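Local coordinates for agmatine N-acetyltransferase (Drosophila melanogaster, PDB 7CIW), which probably transfers an acetyl group from acetyl-CoA to the amine of agmatine, as a member of the AANAT branch of the GNAT acetyltransferases, at residues A89-A92 with R93-G97; G98-G101 with S102-L106. The protein carries 1 engineered substitution. One frame throughout, in Å; residues are numbered along the deposited sequence.

Contact 1: residues A89-A92 with R93-G97; sequences AEEA and RKYAG
E91 and K94, three residues apart on one helix, form a salt bridge in which K94 NZ lies 2.9 Å from E91 OE2. The ammonium meets that oxygen on its syn side, 19° out of the carboxylate plane. Both side chains run the same way along the helix surface: K94 leaves with CG anti to the backbone N (chi1 -179°) and then bends at chi3, which brings NZ alongside the carboxylate. The other carboxylate oxygen, E91 OE1, sits in the plane of the Y95 ring at its edge, 3.6 Å from Y95 CE2. An alanine in place of E91 would probably leave the K94 ammonium without this mate and set the lysine end free to turn, and take the carboxylate oxygen from the edge of the tyrosine ring. Beneath the side chains runs the helical backbone, with R93 N bonded to A89 O, K94 N to E90 O and Y95 N to E91 O at 3.2 Å. Farther round, R93 curls back beside E90, its NH2 3.5 Å from E90 CG, and E90 CA lies over one face of the guanidinium; here the aliphatic part of the glutamate does the touching. All this belongs to the last turns of helix 84-95, which lies against helix 99-114: A89 rests on S108, A92 on H105, and Y95 reaches both W100 and L104.

Contact 2: residues G98-G101 with S102-L106; sequences GKWG and SILHL. With G0R (N-(4-carbamimidamidobutyl)ethanamide), chain C.
From G98, the N-cap residue, the chain enters the first turns of helix 99-114, with S102 N bonded to G98 O, I103 N to K99 O and L104 N to W100 O, the last at 2.7 Å. One turn on, W100 and L104 meet in a CH-pi contact: L104 CD1 stands over the indole face, 3.5 Å from the centroid of its five-membered ring and 23° off the normal. The other methyl, L104 CD2, lies 3.8 Å from W100 CZ2, so both branches of the leucine follow the indole. With chi1 at -177°, W100 sends its ring away from its own backbone N and alongside the following turn, where I103 crosses it at about a right angle and brings I103 CG2 to 3.9 Å from W100 CZ3. Within the GNAT fold, this helix start forms part of the wall of the acetylagmatine pocket. The guanidinium end of the product lies beside W100, its N11 3.3 Å from W100 CZ3, and I103 CD1 is 3.7 Å from N12; D49 and Y30 are hydrogen-bonded to the same ligand. K99 turns elsewhere, its NZ bonded to T37 O, T40 OG1 and P42 O. Two donors of H105 grip G101 O from opposite faces of the carbonyl plane: the backbone N, and ND1 at 2.8 Å, which stands 44° out of that plane. Because the acceptor lies close to the imidazole plane, the second bond helps fix the rotation of the ring.

Contacts 1 and 2 are consecutive in the chain, one on the closing turns of helix 84-95 and the other on the opening turns of helix 99-114, and their centres are about 8 Å apart. Contact 1 is a surface contact whose side-chain chemistry is one salt bridge, with E90 and R93 packing beside each other, away from the annotated sites. Contact 2 is buried and relies on aromatic and aliphatic packing, with H105 bonding a backbone carbonyl within the helix and K99 reaching out to T37, T40 and P42. Among the places where the two contacts touch, Y95 CG approaches W100 CD1 at 3.5 Å, the ring planes inclined at about 60°. Through W100, the outer helix thus adjoins a residue that lines the ligand pocket.

Contact 1: residues A89-A92 with R93-G97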
loop_
_atom_site.group_PDB
_atom_site.type_symbol
_atom_site.label_atom_id
_atom_site.label_comp_id
_atom_site.label_asym_id
_atom_site.label_seq_id
_atom_site.Cartn_x
_atom_site.Cartn_y
_atom_site.Cartn_z
ATOM N N ALA A 89 -14.017 -7.359 -4.571
ATOM C CA ALA A 89 -14.889 -7.228 -5.732
ATOM C C ALA A 89 -16.167 -6.500 -5.350
ATOM O O ALA A 89 -16.621 -5.604 -6.072
ATOM C CB ALA A 89 -15.194 -8.603 -6.323
ATOM N N GLU A 90 -16.734 -6.845 -4.192
ATOM C CA GLU A 90 -17.940 -6.176 -3.715
ATOM C C GLU A 90 -17.671 -4.712 -3.379
ATOM O O GLU A 90 -18.520 -3.848 -3.629
ATOM C CB GLU A 90 -18.489 -6.921 -2.497
ATOM C CG GLU A 90 -19.301 -8.148 -2.856
ATOM C CD GLU A 90 -19.154 -9.275 -1.857
ATOM O OE1 GLU A 90 -19.493 -10.424 -2.209
ATOM O OE2 GLU A 90 -18.703 -9.014 -0.718
ATOM N N GLU A 91 -16.495 -4.409 -2.825
ATOM C CA GLU A 91 -16.166 -3.021 -2.508
ATOM C C GLU A 91 -15.964 -2.195 -3.776
ATOM O O GLU A 91 -16.368 -1.027 -3.836
ATOM C CB GLU A 91 -14.917 -2.968 -1.625
ATOM C CG GLU A 91 -15.146 -3.402 -0.179
ATOM C CD GLU A 91 -15.994 -2.410 0.611
ATOM O OE1 GLU A 91 -15.568 -1.245 0.773
ATOM O OE2 GLU A 91 -17.088 -2.804 1.072
ATOM N N ALA A 92 -15.333 -2.784 -4.797
ATOM C CA ALA A 92 -15.185 -2.101 -6.079
ATOM C C ALA A 92 -16.543 -1.756 -6.683
ATOM O O ALA A 92 -16.726 -0.664 -7.240
ATOM C CB ALA A 92 -14.373 -2.969 -7.043
ATOM N N ARG A 93 -17.508 -2.674 -6.582
ATOM C CA ARG A 93 -18.861 -2.383 -7.051
ATOM C C ARG A 93 -19.507 -1.270 -6.232
ATOM O O ARG A 93 -20.137 -0.366 -6.795
ATOM C CB ARG A 93 -19.726 -3.645 -7.008
ATOM C CG ARG A 93 -21.205 -3.344 -6.802
ATOM C CD ARG A 93 -22.128 -4.441 -7.334
ATOM N NE ARG A 93 -21.951 -5.738 -6.681
ATOM C CZ ARG A 93 -22.201 -5.985 -5.396
ATOM N NH1 ARG A 93 -22.633 -5.018 -4.595
ATOM N NH2 ARG A 93 -22.015 -7.205 -4.906
ATOM N N LYS A 94 -19.357 -1.314 -4.907
ATOM C CA LYS A 94 -19.997 -0.311 -4.060
ATOM C C LYS A 94 -19.602 1.103 -4.468
ATOM O O LYS A 94 -20.434 2.019 -4.445
ATOM C CB LYS A 94 -19.649 -0.547 -2.592
ATOM C CG LYS A 94 -20.320 0.457 -1.660
ATOM C CD LYS A 94 -19.703 0.474 -0.278
ATOM C CE LYS A 94 -19.552 -0.921 0.287
ATOM N NZ LYS A 94 -19.188 -0.875 1.737
ATOM N N TYR A 95 -18.348 1.302 -4.862
ATOM C CA TYR A 95 -17.829 2.636 -5.115
ATOM C C TYR A 95 -17.641 2.926 -6.591
ATOM O O TYR A 95 -17.111 3.985 -6.932
ATOM C CB TYR A 95 -16.510 2.832 -4.363
ATOM C CG TYR A 95 -16.702 2.887 -2.871
ATOM C CD1 TYR A 95 -17.265 4.003 -2.270
ATOM C CD2 TYR A 95 -16.344 1.815 -2.063
ATOM C CE1 TYR A 95 -17.455 4.056 -0.904
ATOM C CE2 TYR A 95 -16.530 1.861 -0.693
ATOM C CZ TYR A 95 -17.088 2.986 -0.122
ATOM O OH TYR A 95 -17.281 3.038 1.238
ATOM N N ALA A 96 -18.081 2.022 -7.473
ATOM C CA ALA A 96 -17.923 2.218 -8.906
ATOM C C ALA A 96 -18.525 3.551 -9.335
ATOM O O ALA A 96 -19.607 3.938 -8.886
ATOM C CB ALA A 96 -18.582 1.069 -9.670
ATOM N N GLY A 97 -17.800 4.265 -10.181
ATOM C CA GLY A 97 -18.240 5.552 -10.686
ATOM C C GLY A 97 -17.408 6.730 -10.238
ATOM O O GLY A 97 -17.538 7.816 -10.819
#

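Contact 2: residues G98-G101 with S102-L106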
loop_
_atom_site.group_PDB
_atom_site.type_symbol
_atom_site.label_atom_id
_atom_site.label_comp_id
_atom_site.label_asym_id
_atom_site.label_seq_id
_atom_site.Cartn_x
_atom_site.Cartn_y
_atom_site.Cartn_z
ATOM N N GLY A 98 -16.560 6.562 -9.224
ATOM C CA GLY A 98 -15.720 7.628 -8.733
ATOM C C GLY A 98 -14.251 7.255 -8.807
ATOM O O GLY A 98 -13.874 6.181 -9.289
ATOM N N LYS A 99 -13.422 8.186 -8.327
ATOM C CA LYS A 99 -11.978 7.968 -8.288
ATOM C C LYS A 99 -11.631 6.717 -7.490
ATOM O O LYS A 99 -10.825 5.886 -7.929
ATOM C CB LYS A 99 -11.294 9.201 -7.692
ATOM C CG LYS A 99 -9.776 9.123 -7.646
ATOM C CD LYS A 99 -9.202 10.298 -6.868
ATOM C CE LYS A 99 -7.681 10.243 -6.769
ATOM N NZ LYS A 99 -7.037 10.443 -8.115
ATOM N N TRP A 100 -12.221 6.574 -6.301
ATOM C CA TRP A 100 -11.975 5.391 -5.485
ATOM C C TRP A 100 -12.470 4.134 -6.186
ATOM O O TRP A 100 -11.812 3.089 -6.136
ATOM C CB TRP A 100 -12.645 5.574 -4.121
ATOM C CG TRP A 100 -12.457 4.494 -3.091
ATOM C CD1 TRP A 100 -13.425 3.973 -2.288
ATOM C CD2 TRP A 100 -11.235 3.840 -2.714
ATOM N NE1 TRP A 100 -12.895 3.034 -1.439
ATOM C CE2 TRP A 100 -11.550 2.931 -1.679
ATOM C CE3 TRP A 100 -9.911 3.933 -3.144
ATOM C CZ2 TRP A 100 -10.595 2.111 -1.087
ATOM C CZ3 TRP A 100 -8.972 3.127 -2.555
ATOM C CH2 TRP A 100 -9.310 2.227 -1.532
ATOM N N GLY A 101 -13.618 4.222 -6.866
ATOM C CA GLY A 101 -14.125 3.071 -7.596
ATOM C C GLY A 101 -13.181 2.598 -8.687
ATOM O O GLY A 101 -13.008 1.394 -8.885
ATOM N N SER A 102 -12.563 3.539 -9.413
ATOM C CA SER A 102 -11.584 3.176 -10.436
ATOM C C SER A 102 -10.346 2.535 -9.815
ATOM O O SER A 102 -9.833 1.525 -10.318
ATOM C CB SER A 102 -11.188 4.413 -11.245
ATOM O OG SER A 102 -12.273 4.892 -12.013
ATOM N N ILE A 103 -9.864 3.109 -8.713
ATOM C CA ILE A 103 -8.700 2.549 -8.034
ATOM C C ILE A 103 -9.031 1.163 -7.483
ATOM O O ILE A 103 -8.266 0.204 -7.652
ATOM C CB ILE A 103 -8.226 3.519 -6.932
ATOM C CG1 ILE A 103 -7.747 4.837 -7.564
ATOM C CG2 ILE A 103 -7.164 2.876 -6.036
ATOM C CD1 ILE A 103 -7.291 5.898 -6.570
ATOM N N LEU A 104 -10.196 1.026 -6.846
ATOM C CA LEU A 104 -10.593 -0.272 -6.309
ATOM C C LEU A 104 -10.787 -1.311 -7.404
ATOM O O LEU A 104 -10.497 -2.492 -7.192
ATOM C CB LEU A 104 -11.878 -0.144 -5.501
ATOM C CG LEU A 104 -11.687 0.189 -4.024
ATOM C CD1 LEU A 104 -13.043 0.437 -3.393
ATOM C CD2 LEU A 104 -10.939 -0.922 -3.298
ATOM N N HIS A 105 -11.274 -0.910 -8.581
ATOM C CA HIS A 105 -11.456 -1.921 -9.620
ATOM C C HIS A 105 -10.115 -2.486 -10.084
ATOM O O HIS A 105 -10.000 -3.695 -10.330
ATOM C CB HIS A 105 -12.263 -1.354 -10.785
ATOM C CG HIS A 105 -13.740 -1.554 -10.632
ATOM N ND1 HIS A 105 -14.568 -0.609 -10.064
ATOM C CD2 HIS A 105 -14.534 -2.605 -10.949
ATOM C CE1 HIS A 105 -15.810 -1.061 -10.058
ATOM N NE2 HIS A 105 -15.817 -2.271 -10.587
ATOM N N LEU A 106 -9.072 -1.651 -10.151
ATOM C CA LEU A 106 -7.747 -2.188 -10.453
ATOM C C LEU A 106 -7.237 -3.058 -9.307
ATOM O O LEU A 106 -6.782 -4.188 -9.524
ATOM C CB LEU A 106 -6.755 -1.062 -10.752
ATOM C CG LEU A 106 -5.373 -1.621 -11.114
ATOM C CD1 LEU A 106 -4.837 -0.994 -12.381
ATOM C CD2 LEU A 106 -4.350 -1.525 -9.967
HETATM C C10 G0R C . -5.068 4.132 -2.646
HETATM N N12 G0R C . -5.155 5.269 -3.554
HETATM C C1 G0R C . 2.238 0.086 -1.098
HETATM C C2 G0R C . 1.374 1.007 -1.955
HETATM C C5 G0R C . -0.332 1.268 -3.803
HETATM C C6 G0R C . -1.793 1.211 -3.347
HETATM C C7 G0R C . -2.744 1.914 -4.321
HETATM C C8 G0R C . -3.249 3.295 -3.885
HETATM N N4 G0R C . 0.510 0.430 -2.965
HETATM N N9 G0R C . -4.204 3.234 -2.801
HETATM N N11 G0R C . -5.983 4.024 -1.538
HETATM O O3 G0R C . 1.401 2.181 -1.784
#